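Local coordinates for protein Polyphosphate:AMP phosphotransferase (Meiothermus ruber H328, PDB 5O6M) that transfers phosphate from inorganic polyphosphate to AMP and ADP, making ADP and ATP, and also accepts other nucleoside mono- and diphosphates, at residues D[15-20]-D[224-229]; D[1-6]-D[21-26]; D[47-52]-D[252-257]. The protein carries 1 engineered substitution. One frame throughout, in Å; residues are numbered along the deposited sequence.

Interaction 1. Residues D[15-20]-D[224-229]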
loop_
_atom_site.group_PDB
_atom_site.type_symbol
_atom_site.label_atom_id
_atom_site.label_comp_id
_atom_site.label_asym_id
_atom_site.label_seq_id
_atom_site.Cartn_x
_atom_site.Cartn_y
_atom_site.Cartn_z
ATOM N N LYS D 15 -27.733 -28.874 -2.083
ATOM C CA LYS D 15 -28.751 -29.497 -2.922
ATOM C C LYS D 15 -30.168 -29.116 -2.513
ATOM O O LYS D 15 -31.103 -29.385 -3.274
ATOM C CB LYS D 15 -28.594 -31.020 -2.901
ATOM C CG LYS D 15 -28.705 -31.641 -1.519
ATOM C CD LYS D 15 -28.313 -33.112 -1.537
ATOM C CE LYS D 15 -28.311 -33.697 -0.131
ATOM N NZ LYS D 15 -27.803 -35.099 -0.099
ATOM N N ARG D 16 -30.353 -28.499 -1.346
ATOM C CA ARG D 16 -31.655 -28.014 -0.912
ATOM C C ARG D 16 -31.954 -26.605 -1.418
ATOM O O ARG D 16 -32.854 -25.940 -0.889
ATOM C CB ARG D 16 -31.753 -28.066 0.616
ATOM C CG ARG D 16 -31.715 -29.483 1.174
ATOM C CD ARG D 16 -31.925 -29.517 2.682
ATOM N NE ARG D 16 -31.939 -30.889 3.184
ATOM C CZ ARG D 16 -32.031 -31.221 4.469
ATOM N NH1 ARG D 16 -32.118 -30.277 5.397
ATOM N NH2 ARG D 16 -32.035 -32.499 4.826
ATOM N N PHE D 17 -31.221 -26.141 -2.427
ATOM C CA PHE D 17 -31.434 -24.839 -3.044
ATOM C C PHE D 17 -31.458 -25.022 -4.554
ATOM O O PHE D 17 -30.546 -25.633 -5.122
ATOM C CB PHE D 17 -30.350 -23.832 -2.638
ATOM C CG PHE D 17 -30.404 -23.430 -1.190
ATOM C CD1 PHE D 17 -29.832 -24.226 -0.209
ATOM C CD2 PHE D 17 -31.037 -22.254 -0.808
ATOM C CE1 PHE D 17 -29.884 -23.854 1.125
ATOM C CE2 PHE D 17 -31.094 -21.877 0.525
ATOM C CZ PHE D 17 -30.518 -22.676 1.492
ATOM N N ASP D 18 -32.504 -24.500 -5.195
ATOM C CA ASP D 18 -32.731 -24.715 -6.618
ATOM C C ASP D 18 -32.247 -23.518 -7.418
ATOM O O ASP D 18 -32.740 -22.399 -7.200
ATOM C CB ASP D 18 -34.213 -24.955 -6.881
ATOM C CG ASP D 18 -34.499 -25.326 -8.322
ATOM O OD1 ASP D 18 -33.729 -26.119 -8.906
ATOM O OD2 ASP D 18 -35.499 -24.816 -8.870
ATOM N N PRO D 19 -31.301 -23.693 -8.345
ATOM C CA PRO D 19 -30.819 -22.544 -9.131
ATOM C C PRO D 19 -31.910 -21.825 -9.908
ATOM O O PRO D 19 -31.724 -20.653 -10.262
ATOM C CB PRO D 19 -29.787 -23.174 -10.077
ATOM C CG PRO D 19 -29.345 -24.425 -9.380
ATOM C CD PRO D 19 -30.565 -24.930 -8.662
ATOM N N ASP D 20 -33.038 -22.478 -10.185
ATOM C CA ASP D 20 -34.131 -21.870 -10.932
ATOM C C ASP D 20 -35.223 -21.299 -10.040
ATOM O O ASP D 20 -36.227 -20.798 -10.556
ATOM C CB ASP D 20 -34.728 -22.886 -11.907
ATOM C CG ASP D 20 -33.878 -23.063 -13.147
ATOM O OD1 ASP D 20 -33.534 -22.039 -13.777
ATOM O OD2 ASP D 20 -33.536 -24.217 -13.481
ATOM N N TRP D 224 -24.242 -15.825 4.942
ATOM C CA TRP D 224 -24.222 -16.166 3.528
ATOM C C TRP D 224 -25.642 -16.166 2.980
ATOM O O TRP D 224 -26.577 -16.629 3.640
ATOM C CB TRP D 224 -23.591 -17.540 3.301
ATOM C CG TRP D 224 -22.101 -17.527 3.180
ATOM C CD1 TRP D 224 -21.201 -17.833 4.157
ATOM C CD2 TRP D 224 -21.334 -17.216 2.008
ATOM N NE1 TRP D 224 -19.918 -17.723 3.671
ATOM C CE2 TRP D 224 -19.971 -17.343 2.356
ATOM C CE3 TRP D 224 -21.665 -16.832 0.704
ATOM C CZ2 TRP D 224 -18.940 -17.102 1.445
ATOM C CZ3 TRP D 224 -20.639 -16.596 -0.203
ATOM C CH2 TRP D 224 -19.294 -16.730 0.175
ATOM N N TYR D 225 -25.798 -15.646 1.766
ATOM C CA TYR D 225 -27.045 -15.748 1.024
ATOM C C TYR D 225 -26.793 -16.550 -0.240
ATOM O O TYR D 225 -25.887 -16.226 -1.014
ATOM C CB TYR D 225 -27.605 -14.372 0.664
ATOM C CG TYR D 225 -27.963 -13.527 1.859
ATOM C CD1 TYR D 225 -29.224 -13.603 2.438
ATOM C CD2 TYR D 225 -27.040 -12.645 2.407
ATOM C CE1 TYR D 225 -29.552 -12.825 3.533
ATOM C CE2 TYR D 225 -27.361 -11.864 3.499
ATOM C CZ TYR D 225 -28.613 -11.957 4.058
ATOM O OH TYR D 225 -28.920 -11.174 5.144
ATOM N N VAL D 226 -27.576 -17.603 -0.435
ATOM C CA VAL D 226 -27.557 -18.363 -1.678
ATOM C C VAL D 226 -28.563 -17.716 -2.618
ATOM O O VAL D 226 -29.743 -17.577 -2.278
ATOM C CB VAL D 226 -27.881 -19.844 -1.439
ATOM C CG1 VAL D 226 -27.914 -20.594 -2.762
ATOM C CG2 VAL D 226 -26.860 -20.459 -0.499
ATOM N N ILE D 227 -28.094 -17.303 -3.790
ATOM C CA ILE D 227 -28.879 -16.531 -4.744
ATOM C C ILE D 227 -29.173 -17.428 -5.945
ATOM O O ILE D 227 -28.246 -17.789 -6.688
ATOM C CB ILE D 227 -28.153 -15.250 -5.175
ATOM C CG1 ILE D 227 -27.766 -14.408 -3.952
ATOM C CG2 ILE D 227 -29.012 -14.453 -6.159
ATOM C CD1 ILE D 227 -28.956 -13.949 -3.127
ATOM N N PRO D 228 -30.425 -17.842 -6.159
ATOM C CA PRO D 228 -30.756 -18.522 -7.416
ATOM C C PRO D 228 -30.376 -17.623 -8.578
ATOM O O PRO D 228 -30.951 -16.542 -8.745
ATOM C CB PRO D 228 -32.271 -18.738 -7.324
ATOM C CG PRO D 228 -32.591 -18.630 -5.861
ATOM C CD PRO D 228 -31.607 -17.645 -5.302
ATOM N N ALA D 229 -29.396 -18.044 -9.375
ATOM C CA ALA D 229 -28.768 -17.151 -10.337
ATOM C C ALA D 229 -28.835 -17.660 -11.769
ATOM O O ALA D 229 -28.158 -17.106 -12.642
ATOM C CB ALA D 229 -27.309 -16.894 -9.937
#
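F17 meets V226 where the N-terminal arm packs against strand 224-228, the outermost strand on one side of the parallel sheet of a P-loop kinase fold. Within the chain, Y225 and I227 bond through their backbones to strand 161-169, whereas W224 and V226 use theirs on the other side, toward V6 and Y4. The side chain of V226 points to the 15-20 segment.

F17 comes first. Its CG stands anti to the carbonyl carbon (chi1 -68°), and this turns one ring face to the strand, where V226 CB lies 4.0 Å from F17 CD2. V226 CG1, anti to the backbone N (177°), lies by the root of the ring, 4.1 Å from F17 CB. A broad, flat aromatic suits this place because one face can cover a beta-branched residue, whose compact shape in turn suits an extended strand; the ring also meets that of F12. Next, the CB of D18 points away from the strand, as fits an exposed acid, and its backbone makes the contact instead: D18 O is 3.7 Å from P228 CB.

At P19 the two chains draw closest, its CA only 4.4 Å from that of P228. Here too the main chain does the touching, for P19 O sits 3.5 Å from P228 CB, while P19 CB points away and its ring packs on H169 and N230. Proline is apt at 228, the last residue of the strand: it lacks an N-H, and its ring offers carbon to Y4 and L238 as well as to these carbonyls. P19 O also comes to 3.6 Å from A229 N, too loosely to bond. Last, D20 OD1 takes a weak hydrogen bond from ND2 of N230, the residue following A229.

Interaction 2. Residues D[1-6]-D[21-26]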
loop_
_atom_site.group_PDB
_atom_site.type_symbol
_atom_site.label_atom_id
_atom_site.label_comp_id
_atom_site.label_asym_id
_atom_site.label_seq_id
_atom_site.Cartn_x
_atom_site.Cartn_y
_atom_site.Cartn_z
ATOM N N MET D 1 -35.415 -13.268 1.091
ATOM C CA MET D 1 -35.610 -12.194 2.064
ATOM C C MET D 1 -35.386 -12.728 3.481
ATOM O O MET D 1 -34.678 -12.119 4.284
ATOM C CB MET D 1 -37.008 -11.578 1.911
ATOM C CG MET D 1 -38.167 -12.411 2.460
ATOM S SD MET D 1 -38.689 -11.814 4.081
ATOM C CE MET D 1 -40.090 -12.873 4.428
ATOM N N LYS D 2 -36.002 -13.869 3.775
ATOM C CA LYS D 2 -35.729 -14.638 4.983
ATOM C C LYS D 2 -35.229 -16.041 4.691
ATOM O O LYS D 2 -34.485 -16.601 5.500
ATOM C CB LYS D 2 -36.992 -14.743 5.862
ATOM C CG LYS D 2 -37.460 -13.433 6.483
ATOM C CD LYS D 2 -36.320 -12.697 7.170
ATOM C CE LYS D 2 -36.795 -11.391 7.784
ATOM N NZ LYS D 2 -35.660 -10.635 8.383
ATOM N N LYS D 3 -35.605 -16.610 3.548
ATOM C CA LYS D 3 -35.342 -17.998 3.201
ATOM C C LYS D 3 -33.992 -18.222 2.538
ATOM O O LYS D 3 -33.593 -19.378 2.364
ATOM C CB LYS D 3 -36.432 -18.505 2.258
ATOM C CG LYS D 3 -36.647 -17.583 1.069
ATOM C CD LYS D 3 -37.672 -18.152 0.114
ATOM C CE LYS D 3 -37.134 -19.431 -0.504
ATOM N NZ LYS D 3 -38.027 -19.976 -1.558
ATOM N N TYR D 4 -33.287 -17.161 2.152
ATOM C CA TYR D 4 -32.004 -17.310 1.482
ATOM C C TYR D 4 -30.815 -17.116 2.414
ATOM O O TYR D 4 -29.676 -17.341 1.993
ATOM C CB TYR D 4 -31.912 -16.329 0.307
ATOM C CG TYR D 4 -32.957 -16.584 -0.758
ATOM C CD1 TYR D 4 -32.891 -17.711 -1.569
ATOM C CD2 TYR D 4 -34.020 -15.707 -0.939
ATOM C CE1 TYR D 4 -33.848 -17.950 -2.542
ATOM C CE2 TYR D 4 -34.982 -15.939 -1.908
ATOM C CZ TYR D 4 -34.890 -17.061 -2.706
ATOM O OH TYR D 4 -35.848 -17.292 -3.670
ATOM N N ARG D 5 -31.052 -16.722 3.663
ATOM C CA ARG D 5 -29.984 -16.523 4.635
ATOM C C ARG D 5 -29.606 -17.871 5.242
ATOM O O ARG D 5 -30.348 -18.425 6.058
ATOM C CB ARG D 5 -30.432 -15.537 5.711
ATOM C CG ARG D 5 -29.317 -15.067 6.626
ATOM C CD ARG D 5 -29.777 -13.956 7.567
ATOM N NE ARG D 5 -30.687 -14.436 8.604
ATOM C CZ ARG D 5 -31.973 -14.108 8.687
ATOM N NH1 ARG D 5 -32.513 -13.287 7.796
ATOM N NH2 ARG D 5 -32.721 -14.597 9.670
ATOM N N VAL D 6 -28.453 -18.406 4.838
ATOM C CA VAL D 6 -27.974 -19.670 5.391
ATOM C C VAL D 6 -27.881 -19.546 6.905
ATOM O O VAL D 6 -27.076 -18.769 7.434
ATOM C CB VAL D 6 -26.623 -20.055 4.773
ATOM C CG1 VAL D 6 -26.076 -21.322 5.426
ATOM C CG2 VAL D 6 -26.767 -20.248 3.268
ATOM N N ASP D 21 -35.056 -21.365 -8.722
ATOM C CA ASP D 21 -36.047 -20.813 -7.811
ATOM C C ASP D 21 -36.254 -19.324 -8.061
ATOM O O ASP D 21 -35.296 -18.548 -8.118
ATOM C CB ASP D 21 -35.606 -21.047 -6.366
ATOM C CG ASP D 21 -36.521 -20.379 -5.358
ATOM O OD1 ASP D 21 -37.727 -20.224 -5.652
ATOM O OD2 ASP D 21 -36.029 -20.003 -4.270
ATOM N N THR D 22 -37.524 -18.929 -8.209
ATOM C CA THR D 22 -37.911 -17.524 -8.278
ATOM C C THR D 22 -39.074 -17.228 -7.340
ATOM O O THR D 22 -39.759 -16.213 -7.506
ATOM C CB THR D 22 -38.283 -17.121 -9.707
ATOM O OG1 THR D 22 -39.392 -17.911 -10.153
ATOM C CG2 THR D 22 -37.104 -17.334 -10.644
ATOM N N SER D 23 -39.297 -18.094 -6.349
ATOM C CA SER D 23 -40.497 -18.045 -5.523
ATOM C C SER D 23 -40.597 -16.787 -4.671
ATOM O O SER D 23 -41.675 -16.515 -4.133
ATOM C CB SER D 23 -40.551 -19.284 -4.626
ATOM O OG SER D 23 -39.358 -19.416 -3.871
ATOM N N ALA D 24 -39.515 -16.017 -4.533
ATOM C CA ALA D 24 -39.557 -14.826 -3.693
ATOM C C ALA D 24 -40.189 -13.631 -4.395
ATOM O O ALA D 24 -40.579 -12.672 -3.720
ATOM C CB ALA D 24 -38.149 -14.458 -3.219
ATOM N N PHE D 25 -40.285 -13.654 -5.723
ATOM C CA PHE D 25 -40.883 -12.568 -6.487
ATOM C C PHE D 25 -42.128 -13.062 -7.214
ATOM O O PHE D 25 -42.067 -14.041 -7.967
ATOM C CB PHE D 25 -39.894 -11.964 -7.489
ATOM C CG PHE D 25 -40.442 -10.770 -8.219
ATOM C CD1 PHE D 25 -40.553 -9.544 -7.582
ATOM C CD2 PHE D 25 -40.869 -10.878 -9.532
ATOM C CE1 PHE D 25 -41.070 -8.445 -8.245
ATOM C CE2 PHE D 25 -41.383 -9.782 -10.200
ATOM C CZ PHE D 25 -41.483 -8.564 -9.556
ATOM N N GLU D 26 -43.252 -12.380 -6.982
ATOM C CA GLU D 26 -44.546 -12.719 -7.583
ATOM C C GLU D 26 -44.682 -12.033 -8.936
ATOM O O GLU D 26 -45.171 -10.906 -9.041
ATOM C CB GLU D 26 -45.697 -12.329 -6.665
ATOM C CG GLU D 26 -45.777 -13.100 -5.370
ATOM C CD GLU D 26 -47.096 -12.866 -4.662
ATOM O OE1 GLU D 26 -47.943 -12.135 -5.216
ATOM O OE2 GLU D 26 -47.291 -13.419 -3.560
#
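K3 and Y4 reach from the N-terminal end of the chain toward D21 and S23. D21 OD2 receives the Y4 hydroxyl, with 2.8 Å between Y4 OH and D21 OD2; the donor comes from above the carboxylate plane, 53° out of it. D21 OD2 also pairs with K3 NZ in a salt bridge, whose hydrogen bond is weak at 3.4 Å. The firmer partner of that ammonium group is S23 OG, 2.7 Å from K3 NZ. S23 OG thus accepts from K3 and donates to D21 OD1, on the syn lone-pair side. D21 OD1 also takes the backbone N-H of S23, 2.7 Å from S23 N and nearly straight at 167°, so both carboxylate oxygens are engaged and the group is unlikely to turn. Aspartate, short and with two acceptors, can serve the turn with one oxygen, K3 and Y4 with the other.

Y4, whose ring carries its hydroxyl far out, also bonds the hydroxyl of Y234 on helix 232-249, which bonds A24 N too. Lysine suits its exposed position: chi1 of 51° lays CG over one face of the Y4 ring, and the bend at chi3 steers NZ to the two oxygens. A24, with a single methyl, fits close against the ring edge, its CB 3.7 Å from Y4 CE2. The D21 OD1 bond to S23 N closes an Asx turn, which overlaps a type I beta turn from T22 to F25.

Interaction 3. Residues D[47-52]-D[252-257]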
loop_
_atom_site.group_PDB
_atom_site.type_symbol
_atom_site.label_atom_id
_atom_site.label_comp_id
_atom_site.label_asym_id
_atom_site.label_seq_id
_atom_site.Cartn_x
_atom_site.Cartn_y
_atom_site.Cartn_z
ATOM N N GLN D 47 -26.760 4.949 -0.734
ATOM C CA GLN D 47 -25.307 5.056 -0.817
ATOM C C GLN D 47 -24.842 6.475 -0.498
ATOM O O GLN D 47 -23.851 6.665 0.219
ATOM C CB GLN D 47 -24.833 4.619 -2.202
ATOM C CG GLN D 47 -23.326 4.607 -2.377
ATOM C CD GLN D 47 -22.760 5.982 -2.668
ATOM O OE1 GLN D 47 -21.659 6.318 -2.233
ATOM N NE2 GLN D 47 -23.515 6.787 -3.409
ATOM N N GLU D 48 -25.545 7.485 -1.021
ATOM C CA GLU D 48 -25.163 8.868 -0.743
ATOM C C GLU D 48 -25.251 9.179 0.745
ATOM O O GLU D 48 -24.429 9.933 1.279
ATOM C CB GLU D 48 -26.039 9.833 -1.544
ATOM C CG GLU D 48 -25.998 9.621 -3.054
ATOM C CD GLU D 48 -24.787 10.275 -3.700
ATOM O OE1 GLU D 48 -24.632 10.165 -4.936
ATOM O OE2 GLU D 48 -23.986 10.896 -2.969
ATOM N N LEU D 49 -26.237 8.603 1.436
ATOM C CA LEU D 49 -26.299 8.745 2.888
ATOM C C LEU D 49 -25.092 8.089 3.553
ATOM O O LEU D 49 -24.410 8.710 4.377
ATOM C CB LEU D 49 -27.606 8.152 3.417
ATOM C CG LEU D 49 -28.654 9.167 3.882
ATOM C CD1 LEU D 49 -29.927 8.461 4.326
ATOM C CD2 LEU D 49 -28.113 10.061 4.994
ATOM N N LEU D 50 -24.826 6.823 3.217
ATOM C CA LEU D 50 -23.662 6.121 3.754
ATOM C C LEU D 50 -22.403 6.972 3.626
ATOM O O LEU D 50 -21.712 7.243 4.612
ATOM C CB LEU D 50 -23.481 4.789 3.022
ATOM C CG LEU D 50 -22.278 3.914 3.382
ATOM C CD1 LEU D 50 -22.444 3.307 4.772
ATOM C CD2 LEU D 50 -22.046 2.835 2.327
ATOM N N TYR D 51 -22.099 7.405 2.400
ATOM C CA TYR D 51 -20.913 8.222 2.157
ATOM C C TYR D 51 -20.939 9.501 2.984
ATOM O O TYR D 51 -19.933 9.877 3.598
ATOM C CB TYR D 51 -20.814 8.543 0.664
ATOM C CG TYR D 51 -19.548 9.257 0.258
ATOM C CD1 TYR D 51 -18.345 8.573 0.150
ATOM C CD2 TYR D 51 -19.560 10.613 -0.038
ATOM C CE1 TYR D 51 -17.181 9.222 -0.227
ATOM C CE2 TYR D 51 -18.402 11.271 -0.418
ATOM C CZ TYR D 51 -17.215 10.569 -0.511
ATOM O OH TYR D 51 -16.061 11.219 -0.887
ATOM N N ALA D 52 -22.089 10.182 3.016
ATOM C CA ALA D 52 -22.178 11.465 3.711
ATOM C C ALA D 52 -22.075 11.295 5.222
ATOM O O ALA D 52 -21.394 12.078 5.894
ATOM C CB ALA D 52 -23.479 12.176 3.334
ATOM N N MET D 252 -29.223 5.534 8.628
ATOM C CA MET D 252 -28.171 6.521 8.430
ATOM C C MET D 252 -28.748 7.933 8.386
ATOM O O MET D 252 -29.867 8.161 7.919
ATOM C CB MET D 252 -27.389 6.196 7.157
ATOM C CG MET D 252 -26.744 4.812 7.222
ATOM S SD MET D 252 -25.817 4.281 5.769
ATOM C CE MET D 252 -27.140 3.884 4.632
ATOM N N GLN D 253 -27.964 8.891 8.880
ATOM C CA GLN D 253 -28.391 10.276 9.008
ATOM C C GLN D 253 -27.388 11.192 8.331
ATOM O O GLN D 253 -26.177 10.981 8.444
ATOM C CB GLN D 253 -28.478 10.694 10.485
ATOM C CG GLN D 253 -29.250 9.760 11.394
ATOM C CD GLN D 253 -30.739 9.817 11.160
ATOM O OE1 GLN D 253 -31.263 10.822 10.683
ATOM N NE2 GLN D 253 -31.434 8.741 11.508
ATOM N N TYR D 254 -27.883 12.213 7.641
ATOM C CA TYR D 254 -26.982 13.259 7.187
ATOM C C TYR D 254 -26.389 13.964 8.404
ATOM O O TYR D 254 -27.096 14.197 9.391
ATOM C CB TYR D 254 -27.708 14.258 6.286
ATOM C CG TYR D 254 -27.973 13.730 4.895
ATOM C CD1 TYR D 254 -29.256 13.389 4.489
ATOM C CD2 TYR D 254 -26.936 13.563 3.990
ATOM C CE1 TYR D 254 -29.494 12.903 3.217
ATOM C CE2 TYR D 254 -27.165 13.081 2.719
ATOM C CZ TYR D 254 -28.442 12.751 2.336
ATOM O OH TYR D 254 -28.667 12.267 1.065
ATOM N N PRO D 255 -25.111 14.329 8.371
ATOM C CA PRO D 255 -24.498 14.989 9.528
ATOM C C PRO D 255 -25.116 16.353 9.789
ATOM O O PRO D 255 -25.894 16.888 8.998
ATOM C CB PRO D 255 -23.024 15.115 9.131
ATOM C CG PRO D 255 -22.828 14.096 8.057
ATOM C CD PRO D 255 -24.127 14.036 7.319
ATOM N N GLN D 256 -24.753 16.915 10.934
ATOM C CA GLN D 256 -25.141 18.287 11.211
ATOM C C GLN D 256 -24.102 19.254 10.650
ATOM O O GLN D 256 -22.926 18.906 10.516
ATOM C CB GLN D 256 -25.300 18.507 12.712
ATOM C CG GLN D 256 -26.580 17.914 13.279
ATOM C CD GLN D 256 -26.675 18.054 14.782
ATOM O OE1 GLN D 256 -25.815 17.568 15.516
ATOM N NE2 GLN D 256 -27.725 18.720 15.251
ATOM N N PRO D 257 -24.515 20.472 10.316
ATOM C CA PRO D 257 -23.617 21.392 9.610
ATOM C C PRO D 257 -22.487 21.878 10.505
ATOM O O PRO D 257 -22.469 21.668 11.720
ATOM C CB PRO D 257 -24.542 22.543 9.208
ATOM C CG PRO D 257 -25.621 22.524 10.247
ATOM C CD PRO D 257 -25.830 21.076 10.591
#
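L49 and M252 face each other with CA atoms 6.3 Å apart, and A52 and Y254 do so at 6.2 Å: the extended stretch from M252 to P255 runs beside the last turns of helix 29-53. The first side chain across is M252, a long and flexible residue; with chi2 extended (179°) it carries SD to 3.6 Å from L50 CB, and the bend at chi3 then sets CE near L50 as well. L49 pushes CD2 over the middle of the Y254 ring, 3.5 Å from its centroid and 8° off the normal, a CH-pi contact in which the two side chains cross at about a right angle. A52 CB, small enough to let the ring approach, is 3.8 Å from Y254 CD2.

This is where the tail after helix 232-249 of the P-loop kinase fold packs beside the helix preceding its central strand, at a subunit boundary: W190 of the second subunit meets the Y254 ring and also packs on A52 and P255. With an alanine here in place of the tyrosine, L49 CD2 would probably lose its aromatic face and W190 of the second subunit its ring partner. Rigid P255 continues the extended course, its CG 3.3 Å from A52 O.

In the fold
Interactions 1 and 2 are neighbours, their centres about 9 Å apart, and their segments alternate along the chain: 1-6, 15-20, 21-26, then 224-229. They meet at strand 224-228, with which segment 1-6 pairs by backbone. Together they fold the N-terminal arm over the outermost strand on that side of the parallel sheet, next to helix 232-249. Interaction 2 closes before 47-52 opens interaction 3, whose segments alternate with those of interaction 1. Interaction 3 lies far off, its centre about 34 Å from that of interaction 1 and about 30 Å from that of interaction 2, beside the second subunit. The N-terminal arm and the start of the C-terminal tail are thus packed at opposite sides of the core.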